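Local coordinates for peptidase M3B, oligoendopeptidase F (Enterococcus faecium, PDB 2QR4), which probably hydrolyses peptide bonds in short peptides as a zinc-dependent oligoendopeptidase of the M3 family, at residues A[201-215]-A[485-497]. Sequence-based numbering, arbitrary orientation.
Sequences YSVYEQFRNTFASTL and EIKFEWSRIPHFY
Trp490 thrusts the far edge of its indole at the helix 208-228 backbone, with CH2 3.5 Å from both Arg208 O and Ala212 N, the two ends of a backbone hydrogen bond of that helix. Its chi1 of 57° sets CG between the backbone N and carbonyl carbon, swinging the ring out to touch the Ala212 methyl and Leu215 CD2; Ser491 CB lies against one of its faces. Leu215 splits its branches: CD1 sits squarely over the Tyr497 ring, 4.0 Å from the centroid and 10° off the normal, and also touches Phe496 CB, while CD2 goes to Trp490. The Tyr497 hydroxyl meets Thr214 OG1 at 2.8 Å in the hydrogen bond that joins the segments here. Ser491 O lies over the centre of the Phe211 ring, and Ser491 OG turns back to Phe488 O, which also accepts the Ser491 N-H. Arg492 CB makes a CH-pi contact with one face of Tyr204, 3.7 Å from the centroid; beyond it, Arg492 NE donates to a water at 2.6 Å, and NH2 forms a salt bridge with Glu489 OE1, a carboxylate also held by Tyr468 OH and Arg438. Tyr201 packs CB against Glu485 CB and CD1 beside Glu485 O, with Glu489 N at its ring edge; its OH lies 3.2 Å from Arg492 NH2 and beside Glu489 CG. At the more open margin Phe488 takes Glu205 CB over one face and Arg208 CD 3.5 Å from CE1; Arg208 NH2 bonds Glu205 O. The 485-497 connection thus packs across the break between helices 190-206 and 208-228. Helix 418-454 adds Phe445 against Trp490, Ser465 of helix 461-476 bonds Trp490 NE1, and Asn157 of helix 143-160 bonds Tyr204 OH.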
ATOM      1  N   TYR A 201     -16.235 -15.090  -6.982  1.00 49.11           N
ATOM      2  CA  TYR A 201     -15.120 -14.863  -7.891  1.00 41.02           C
ATOM      3  C   TYR A 201     -15.348 -13.737  -8.889  1.00 42.13           C
ATOM      4  O   TYR A 201     -14.389 -13.152  -9.373  1.00 51.77           O
ATOM      5  CB  TYR A 201     -14.671 -16.160  -8.557  1.00 43.37           C
ATOM      6  CG  TYR A 201     -13.792 -16.969  -7.636  1.00 45.21           C
ATOM      7  CD1 TYR A 201     -12.455 -16.649  -7.470  1.00 47.77           C
ATOM      8  CD2 TYR A 201     -14.310 -18.010  -6.885  1.00 49.80           C
ATOM      9  CE1 TYR A 201     -11.641 -17.371  -6.593  1.00 51.64           C
ATOM     10  CE2 TYR A 201     -13.511 -18.735  -6.012  1.00 46.18           C
ATOM     11  CZ  TYR A 201     -12.172 -18.413  -5.881  1.00 52.08           C
ATOM     12  OH  TYR A 201     -11.370 -19.134  -5.021  1.00 63.88           O
ATOM     13  N   SER A 202     -16.599 -13.403  -9.187  1.00 37.67           N
ATOM     14  CA  SER A 202     -16.830 -12.261 -10.070  1.00 42.43           C
ATOM     15  C   SER A 202     -16.231 -11.000  -9.440  1.00 41.29           C
ATOM     16  O   SER A 202     -15.734 -10.131 -10.129  1.00 43.53           O
ATOM     17  CB  SER A 202     -18.323 -12.070 -10.373  1.00 32.96           C
ATOM     18  OG  SER A 202     -19.046 -11.749  -9.195  1.00 49.99           O
ATOM     19  N   VAL A 203     -16.250 -10.922  -8.119  1.00 38.48           N
ATOM     20  CA  VAL A 203     -15.718  -9.755  -7.429  1.00 42.55           C
ATOM     21  C   VAL A 203     -14.188  -9.750  -7.349  1.00 44.06           C
ATOM     22  O   VAL A 203     -13.565  -8.716  -7.556  1.00 49.44           O
ATOM     23  CB  VAL A 203     -16.341  -9.605  -6.009  1.00 45.77           C
ATOM     24  CG1 VAL A 203     -15.648  -8.499  -5.231  1.00 33.98           C
ATOM     25  CG2 VAL A 203     -17.838  -9.317  -6.123  1.00 39.20           C
ATOM     26  N   TYR A 204     -13.578 -10.890  -7.035  1.00 39.57           N
ATOM     27  CA  TYR A 204     -12.114 -10.966  -7.061  1.00 39.78           C
ATOM     28  C   TYR A 204     -11.547 -10.682  -8.436  1.00 42.69           C
ATOM     29  O   TYR A 204     -10.516 -10.028  -8.567  1.00 54.09           O
ATOM     30  CB  TYR A 204     -11.596 -12.283  -6.462  1.00 36.55           C
ATOM     31  CG  TYR A 204     -11.760 -12.223  -4.981  1.00 40.29           C
ATOM     32  CD1 TYR A 204     -10.934 -11.413  -4.209  1.00 39.78           C
ATOM     33  CD2 TYR A 204     -12.811 -12.876  -4.356  1.00 42.10           C
ATOM     34  CE1 TYR A 204     -11.124 -11.297  -2.846  1.00 44.03           C
ATOM     35  CE2 TYR A 204     -13.006 -12.773  -2.999  1.00 35.10           C
ATOM     36  CZ  TYR A 204     -12.162 -11.985  -2.249  1.00 39.46           C
ATOM     37  OH  TYR A 204     -12.369 -11.891  -0.902  1.00 41.07           O
ATOM     38  N   GLU A 205     -12.237 -11.136  -9.470  1.00 46.69           N
ATOM     39  CA  GLU A 205     -11.824 -10.822 -10.824  1.00 44.53           C
ATOM     40  C   GLU A 205     -11.884  -9.306 -11.082  1.00 51.11           C
ATOM     41  O   GLU A 205     -10.959  -8.718 -11.640  1.00 48.06           O
ATOM     42  CB  GLU A 205     -12.674 -11.595 -11.833  1.00 44.82           C
ATOM     43  CG  GLU A 205     -12.581 -11.077 -13.280  1.00 47.24           C
ATOM     44  CD  GLU A 205     -13.232 -12.013 -14.297  1.00 58.36           C
ATOM     45  OE1 GLU A 205     -14.231 -12.686 -13.964  1.00 65.63           O
ATOM     46  OE2 GLU A 205     -12.748 -12.076 -15.442  1.00 72.71           O
ATOM     47  N   GLN A 206     -12.970  -8.668 -10.677  1.00 39.02           N
ATOM     48  CA  GLN A 206     -13.081  -7.233 -10.872  1.00 39.81           C
ATOM     49  C   GLN A 206     -11.923  -6.475 -10.221  1.00 47.55           C
ATOM     50  O   GLN A 206     -11.428  -5.493 -10.773  1.00 43.58           O
ATOM     51  CB  GLN A 206     -14.386  -6.719 -10.282  1.00 41.49           C
ATOM     52  CG  GLN A 206     -14.765  -5.318 -10.757  1.00 42.77           C
ATOM     53  CD  GLN A 206     -15.859  -4.713  -9.901  1.00 53.99           C
ATOM     54  OE1 GLN A 206     -16.700  -5.428  -9.328  1.00 59.87           O
ATOM     55  NE2 GLN A 206     -15.856  -3.395  -9.798  1.00 48.41           N
ATOM     56  N   PHE A 207     -11.491  -6.925  -9.049  1.00 42.79           N
ATOM     57  CA  PHE A 207     -10.488  -6.177  -8.300  1.00 46.64           C
ATOM     58  C   PHE A 207      -9.110  -6.818  -8.320  1.00 40.48           C
ATOM     59  O   PHE A 207      -8.302  -6.568  -7.429  1.00 40.81           O
ATOM     60  CB  PHE A 207     -10.945  -5.906  -6.857  1.00 39.92           C
ATOM     61  CG  PHE A 207     -12.123  -4.987  -6.772  1.00 42.68           C
ATOM     62  CD1 PHE A 207     -11.950  -3.630  -6.607  1.00 46.55           C
ATOM     63  CD2 PHE A 207     -13.407  -5.479  -6.891  1.00 48.77           C
ATOM     64  CE1 PHE A 207     -13.034  -2.777  -6.545  1.00 43.41           C
ATOM     65  CE2 PHE A 207     -14.491  -4.635  -6.822  1.00 42.11           C
ATOM     66  CZ  PHE A 207     -14.301  -3.278  -6.657  1.00 45.95           C
ATOM     67  N   ARG A 208      -8.829  -7.601  -9.359  1.00 43.26           N
ATOM     68  CA  ARG A 208      -7.571  -8.345  -9.425  1.00 34.21           C
ATOM     69  C   ARG A 208      -6.330  -7.458  -9.552  1.00 40.52           C
ATOM     70  O   ARG A 208      -5.252  -7.802  -9.054  1.00 48.03           O
ATOM     71  CB  ARG A 208      -7.612  -9.362 -10.550  1.00 33.05           C
ATOM     72  CG  ARG A 208      -7.816  -8.780 -11.930  1.00 45.15           C
ATOM     73  CD  ARG A 208      -7.984  -9.915 -12.926  1.00 48.13           C
ATOM     74  NE  ARG A 208      -7.871  -9.460 -14.299  1.00 54.61           N
ATOM     75  CZ  ARG A 208      -8.793  -8.734 -14.923  1.00 60.99           C
ATOM     76  NH1 ARG A 208      -8.600  -8.376 -16.182  1.00 60.85           N
ATOM     77  NH2 ARG A 208      -9.907  -8.371 -14.295  1.00 59.22           N
ATOM     78  N   ASN A 209      -6.490  -6.326 -10.221  1.00 33.27           N
ATOM     79  CA  ASN A 209      -5.425  -5.344 -10.370  1.00 40.93           C
ATOM     80  C   ASN A 209      -5.074  -4.682  -9.026  1.00 43.14           C
ATOM     81  O   ASN A 209      -3.909  -4.480  -8.707  1.00 53.53           O
ATOM     82  CB  ASN A 209      -5.828  -4.267 -11.379  1.00 34.11           C
ATOM     83  CG  ASN A 209      -6.131  -4.825 -12.763  1.00 36.34           C
ATOM     84  OD1 ASN A 209      -7.197  -4.579 -13.311  1.00 45.05           O
ATOM     85  ND2 ASN A 209      -5.187  -5.550 -13.339  1.00 34.54           N
ATOM     86  N   THR A 210      -6.090  -4.353  -8.236  1.00 43.17           N
ATOM     87  CA  THR A 210      -5.873  -3.747  -6.925  1.00 38.35           C
ATOM     88  C   THR A 210      -5.128  -4.688  -5.976  1.00 40.51           C
ATOM     89  O   THR A 210      -4.134  -4.306  -5.353  1.00 51.07           O
ATOM     90  CB  THR A 210      -7.207  -3.322  -6.310  1.00 42.92           C
ATOM     91  OG1 THR A 210      -7.848  -2.417  -7.212  1.00 41.38           O
ATOM     92  CG2 THR A 210      -6.998  -2.638  -4.949  1.00 32.91           C
ATOM     93  N   PHE A 211      -5.598  -5.925  -5.896  1.00 37.69           N
ATOM     94  CA  PHE A 211      -4.932  -6.956  -5.112  1.00 39.30           C
ATOM     95  C   PHE A 211      -3.513  -7.290  -5.592  1.00 41.52           C
ATOM     96  O   PHE A 211      -2.620  -7.515  -4.776  1.00 44.12           O
ATOM     97  CB  PHE A 211      -5.786  -8.209  -5.091  1.00 38.61           C
ATOM     98  CG  PHE A 211      -7.020  -8.085  -4.249  1.00 41.12           C
ATOM     99  CD1 PHE A 211      -6.931  -7.727  -2.909  1.00 46.00           C
ATOM    100  CD2 PHE A 211      -8.267  -8.348  -4.784  1.00 41.56           C
ATOM    101  CE1 PHE A 211      -8.064  -7.641  -2.115  1.00 36.28           C
ATOM    102  CE2 PHE A 211      -9.407  -8.249  -3.993  1.00 41.78           C
ATOM    103  CZ  PHE A 211      -9.298  -7.895  -2.660  1.00 39.62           C
ATOM    104  N   ALA A 212      -3.290  -7.301  -6.904  1.00 40.69           N
ATOM    105  CA  ALA A 212      -1.937  -7.518  -7.421  1.00 41.40           C
ATOM    106  C   ALA A 212      -1.023  -6.411  -6.911  1.00 43.19           C
ATOM    107  O   ALA A 212       0.114  -6.649  -6.524  1.00 44.94           O
ATOM    108  CB  ALA A 212      -1.937  -7.526  -8.943  1.00 35.61           C
ATOM    109  N   SER A 213      -1.545  -5.196  -6.935  1.00 36.96           N
ATOM    110  CA  SER A 213      -0.843  -4.034  -6.460  1.00 42.60           C
ATOM    111  C   SER A 213      -0.527  -4.171  -4.968  1.00 41.24           C
ATOM    112  O   SER A 213       0.617  -3.992  -4.561  1.00 44.07           O
ATOM    113  CB  SER A 213      -1.680  -2.776  -6.745  1.00 40.51           C
ATOM    114  OG  SER A 213      -1.054  -1.610  -6.228  1.00 44.92           O
ATOM    115  N   THR A 214      -1.523  -4.504  -4.152  1.00 38.39           N
ATOM    116  CA  THR A 214      -1.275  -4.625  -2.688  1.00 43.90           C
ATOM    117  C   THR A 214      -0.323  -5.771  -2.378  1.00 42.80           C
ATOM    118  O   THR A 214       0.601  -5.614  -1.589  1.00 48.05           O
ATOM    119  CB  THR A 214      -2.577  -4.762  -1.837  1.00 39.67           C
ATOM    120  OG1 THR A 214      -3.413  -5.807  -2.363  1.00 47.23           O
ATOM    121  CG2 THR A 214      -3.363  -3.455  -1.848  1.00 32.38           C
ATOM    122  N   LEU A 215      -0.520  -6.911  -3.037  1.00 45.84           N
ATOM    123  CA  LEU A 215       0.302  -8.093  -2.760  1.00 45.59           C
ATOM    124  C   LEU A 215       1.705  -7.921  -3.324  1.00 43.54           C
ATOM    125  O   LEU A 215       2.692  -8.175  -2.641  1.00 44.49           O
ATOM    126  CB  LEU A 215      -0.356  -9.361  -3.302  1.00 42.15           C
ATOM    127  CG  LEU A 215       0.394 -10.672  -3.077  1.00 46.78           C
ATOM    128  CD1 LEU A 215       0.750 -10.888  -1.578  1.00 38.56           C
ATOM    129  CD2 LEU A 215      -0.398 -11.843  -3.645  1.00 41.52           C
ATOM    130  N   GLU A 485     -12.529 -19.196 -13.056  1.00 43.07           N
ATOM    131  CA  GLU A 485     -12.629 -18.391 -11.848  1.00 32.28           C
ATOM    132  C   GLU A 485     -11.434 -18.608 -10.926  1.00 38.99           C
ATOM    133  O   GLU A 485     -10.985 -17.683 -10.243  1.00 42.23           O
ATOM    134  CB  GLU A 485     -13.934 -18.695 -11.122  1.00 41.94           C
ATOM    135  CG  GLU A 485     -15.199 -18.216 -11.857  1.00 42.81           C
ATOM    136  CD  GLU A 485     -15.730 -19.206 -12.879  1.00 40.22           C
ATOM    137  OE1 GLU A 485     -15.129 -20.288 -13.071  1.00 44.09           O
ATOM    138  OE2 GLU A 485     -16.770 -18.897 -13.484  1.00 47.84           O
ATOM    139  N   ILE A 486     -10.901 -19.823 -10.914  1.00 37.46           N
ATOM    140  CA  ILE A 486      -9.904 -20.166  -9.906  1.00 36.43           C
ATOM    141  C   ILE A 486      -8.550 -19.535 -10.195  1.00 39.87           C
ATOM    142  O   ILE A 486      -7.661 -19.572  -9.362  1.00 48.14           O
ATOM    143  CB  ILE A 486      -9.744 -21.690  -9.745  1.00 37.49           C
ATOM    144  CG1 ILE A 486      -9.332 -22.009  -8.315  1.00 48.58           C
ATOM    145  CG2 ILE A 486      -8.735 -22.247 -10.734  1.00 28.66           C
ATOM    146  CD1 ILE A 486     -10.472 -21.837  -7.326  1.00 37.30           C
ATOM    147  N   LYS A 487      -8.386 -18.957 -11.379  1.00 47.91           N
ATOM    148  CA  LYS A 487      -7.157 -18.224 -11.679  1.00 49.57           C
ATOM    149  C   LYS A 487      -6.968 -17.027 -10.738  1.00 45.07           C
ATOM    150  O   LYS A 487      -5.855 -16.523 -10.590  1.00 43.50           O
ATOM    151  CB  LYS A 487      -7.143 -17.746 -13.136  1.00 42.16           C
ATOM    152  CG  LYS A 487      -7.188 -18.864 -14.141  1.00 56.00           C
ATOM    153  CD  LYS A 487      -7.391 -18.336 -15.547  1.00 58.81           C
ATOM    154  CE  LYS A 487      -6.189 -17.573 -16.021  1.00 67.60           C
ATOM    155  NZ  LYS A 487      -6.187 -17.473 -17.510  1.00 78.37           N
ATOM    156  N   PHE A 488      -8.047 -16.574 -10.103  1.00 44.66           N
ATOM    157  CA  PHE A 488      -7.983 -15.365  -9.278  1.00 42.43           C
ATOM    158  C   PHE A 488      -7.932 -15.665  -7.787  1.00 49.04           C
ATOM    159  O   PHE A 488      -7.803 -14.755  -6.963  1.00 49.27           O
ATOM    160  CB  PHE A 488      -9.153 -14.434  -9.611  1.00 44.17           C
ATOM    161  CG  PHE A 488      -9.342 -14.219 -11.094  1.00 38.01           C
ATOM    162  CD1 PHE A 488      -8.377 -13.541 -11.843  1.00 36.74           C
ATOM    163  CD2 PHE A 488     -10.463 -14.713 -11.742  1.00 40.59           C
ATOM    164  CE1 PHE A 488      -8.539 -13.337 -13.209  1.00 39.57           C
ATOM    165  CE2 PHE A 488     -10.637 -14.515 -13.127  1.00 45.57           C
ATOM    166  CZ  PHE A 488      -9.676 -13.827 -13.852  1.00 39.57           C
ATOM    167  N   GLU A 489      -7.995 -16.945  -7.433  1.00 42.77           N
ATOM    168  CA  GLU A 489      -7.920 -17.320  -6.016  1.00 47.93           C
ATOM    169  C   GLU A 489      -6.705 -16.732  -5.255  1.00 38.19           C
ATOM    170  O   GLU A 489      -6.833 -16.407  -4.089  1.00 43.25           O
ATOM    171  CB  GLU A 489      -8.001 -18.846  -5.826  1.00 39.71           C
ATOM    172  CG  GLU A 489      -7.963 -19.278  -4.355  1.00 40.53           C
ATOM    173  CD  GLU A 489      -8.176 -20.767  -4.166  1.00 51.28           C
ATOM    174  OE1 GLU A 489      -8.931 -21.148  -3.241  1.00 49.29           O
ATOM    175  OE2 GLU A 489      -7.596 -21.557  -4.946  1.00 50.30           O
ATOM    176  N   TRP A 490      -5.548 -16.575  -5.900  1.00 40.28           N
ATOM    177  CA  TRP A 490      -4.364 -16.028  -5.198  1.00 39.90           C
ATOM    178  C   TRP A 490      -4.695 -14.743  -4.454  1.00 44.27           C
ATOM    179  O   TRP A 490      -4.051 -14.419  -3.451  1.00 42.75           O
ATOM    180  CB  TRP A 490      -3.195 -15.759  -6.157  1.00 33.04           C
ATOM    181  CG  TRP A 490      -3.576 -14.831  -7.248  1.00 44.62           C
ATOM    182  CD1 TRP A 490      -4.046 -15.165  -8.494  1.00 36.80           C
ATOM    183  CD2 TRP A 490      -3.564 -13.401  -7.191  1.00 39.28           C
ATOM    184  NE1 TRP A 490      -4.329 -14.022  -9.213  1.00 42.19           N
ATOM    185  CE2 TRP A 490      -4.042 -12.927  -8.434  1.00 41.00           C
ATOM    186  CE3 TRP A 490      -3.205 -12.474  -6.205  1.00 38.94           C
ATOM    187  CZ2 TRP A 490      -4.164 -11.564  -8.720  1.00 35.66           C
ATOM    188  CZ3 TRP A 490      -3.326 -11.116  -6.490  1.00 35.90           C
ATOM    189  CH2 TRP A 490      -3.805 -10.679  -7.736  1.00 42.46           C
ATOM    190  N   SER A 491      -5.712 -14.027  -4.932  1.00 35.90           N
ATOM    191  CA  SER A 491      -5.990 -12.690  -4.448  1.00 38.62           C
ATOM    192  C   SER A 491      -6.833 -12.650  -3.177  1.00 41.30           C
ATOM    193  O   SER A 491      -6.997 -11.591  -2.579  1.00 47.19           O
ATOM    194  CB  SER A 491      -6.652 -11.845  -5.551  1.00 45.54           C
ATOM    195  OG  SER A 491      -7.989 -12.256  -5.797  1.00 43.51           O
ATOM    196  N   ARG A 492      -7.371 -13.789  -2.760  1.00 40.28           N
ATOM    197  CA  ARG A 492      -8.230 -13.791  -1.580  1.00 49.89           C
ATOM    198  C   ARG A 492      -7.594 -14.488  -0.377  1.00 45.09           C
ATOM    199  O   ARG A 492      -8.201 -14.573   0.693  1.00 45.42           O
ATOM    200  CB  ARG A 492      -9.602 -14.385  -1.898  1.00 51.74           C
ATOM    201  CG  ARG A 492      -9.565 -15.829  -2.345  1.00 48.58           C
ATOM    202  CD  ARG A 492     -10.950 -16.314  -2.819  1.00 44.73           C
ATOM    203  NE  ARG A 492     -11.745 -16.846  -1.724  1.00 53.86           N
ATOM    204  CZ  ARG A 492     -11.684 -18.103  -1.293  1.00 64.91           C
ATOM    205  NH1 ARG A 492     -12.443 -18.484  -0.273  1.00 57.89           N
ATOM    206  NH2 ARG A 492     -10.863 -18.980  -1.870  1.00 60.72           N
ATOM    207  N   ILE A 493      -6.353 -14.935  -0.543  1.00 42.46           N
ATOM    208  CA  ILE A 493      -5.639 -15.696   0.494  1.00 44.30           C
ATOM    209  C   ILE A 493      -4.805 -14.791   1.408  1.00 40.97           C
ATOM    210  O   ILE A 493      -3.754 -14.319   1.014  1.00 48.62           O
ATOM    211  CB  ILE A 493      -4.729 -16.734  -0.171  1.00 42.47           C
ATOM    212  CG1 ILE A 493      -5.592 -17.746  -0.938  1.00 43.21           C
ATOM    213  CG2 ILE A 493      -3.850 -17.423   0.859  1.00 35.77           C
ATOM    214  CD1 ILE A 493      -4.786 -18.695  -1.765  1.00 62.64           C
ATOM    215  N   PRO A 494      -5.280 -14.555   2.637  1.00 36.94           N
ATOM    216  CA  PRO A 494      -4.629 -13.667   3.622  1.00 47.08           C
ATOM    217  C   PRO A 494      -3.178 -14.065   3.915  1.00 41.84           C
ATOM    218  O   PRO A 494      -2.341 -13.210   4.216  1.00 45.52           O
ATOM    219  CB  PRO A 494      -5.477 -13.856   4.906  1.00 37.60           C
ATOM    220  CG  PRO A 494      -6.779 -14.444   4.448  1.00 39.62           C
ATOM    221  CD  PRO A 494      -6.491 -15.208   3.177  1.00 43.28           C
ATOM    222  N   HIS A 495      -2.883 -15.355   3.819  1.00 38.53           N
ATOM    223  CA  HIS A 495      -1.578 -15.861   4.231  1.00 44.21           C
ATOM    224  C   HIS A 495      -0.447 -15.388   3.357  1.00 41.96           C
ATOM    225  O   HIS A 495       0.708 -15.426   3.777  1.00 46.11           O
ATOM    226  CB  HIS A 495      -1.578 -17.380   4.323  1.00 45.15           C
ATOM    227  CG  HIS A 495      -2.380 -17.897   5.472  1.00 60.95           C
ATOM    228  ND1 HIS A 495      -3.705 -18.259   5.353  1.00 68.24           N
ATOM    229  CD2 HIS A 495      -2.057 -18.070   6.774  1.00 55.39           C
ATOM    230  CE1 HIS A 495      -4.155 -18.657   6.529  1.00 64.90           C
ATOM    231  NE2 HIS A 495      -3.174 -18.557   7.407  1.00 60.46           N
ATOM    232  N   PHE A 496      -0.773 -14.924   2.154  1.00 37.43           N
ATOM    233  CA  PHE A 496       0.262 -14.421   1.261  1.00 38.08           C
ATOM    234  C   PHE A 496       0.800 -13.088   1.740  1.00 37.64           C
ATOM    235  O   PHE A 496       1.825 -12.641   1.239  1.00 38.56           O
ATOM    236  CB  PHE A 496      -0.258 -14.274  -0.160  1.00 41.61           C
ATOM    237  CG  PHE A 496      -0.422 -15.570  -0.875  1.00 43.54           C
ATOM    238  CD1 PHE A 496       0.420 -16.643  -0.589  1.00 39.29           C
ATOM    239  CD2 PHE A 496      -1.401 -15.720  -1.848  1.00 38.02           C
ATOM    240  CE1 PHE A 496       0.283 -17.850  -1.262  1.00 34.82           C
ATOM    241  CE2 PHE A 496      -1.553 -16.929  -2.520  1.00 46.85           C
ATOM    242  CZ  PHE A 496      -0.701 -17.990  -2.232  1.00 45.38           C
ATOM    243  N   TYR A 497       0.088 -12.454   2.679  1.00 35.52           N
ATOM    244  CA  TYR A 497       0.527 -11.190   3.325  1.00 42.30           C
ATOM    245  C   TYR A 497       1.252 -11.439   4.665  1.00 45.39           C
ATOM    246  O   TYR A 497       1.472 -10.523   5.459  1.00 43.59           O
ATOM    247  CB  TYR A 497      -0.665 -10.234   3.552  1.00 35.08           C
ATOM    248  CG  TYR A 497      -1.291  -9.739   2.271  1.00 44.37           C
ATOM    249  CD1 TYR A 497      -0.839  -8.565   1.658  1.00 35.77           C
ATOM    250  CD2 TYR A 497      -2.320 -10.458   1.650  1.00 34.54           C
ATOM    251  CE1 TYR A 497      -1.410  -8.107   0.476  1.00 39.90           C
ATOM    252  CE2 TYR A 497      -2.896 -10.007   0.457  1.00 35.43           C
ATOM    253  CZ  TYR A 497      -2.439  -8.829  -0.117  1.00 39.96           C
ATOM    254  OH  TYR A 497      -2.983  -8.391  -1.300  1.00 41.92           O
TER
HETATM  255  O   HOH W   1     -12.445 -15.098   0.069  1.00 45.79           O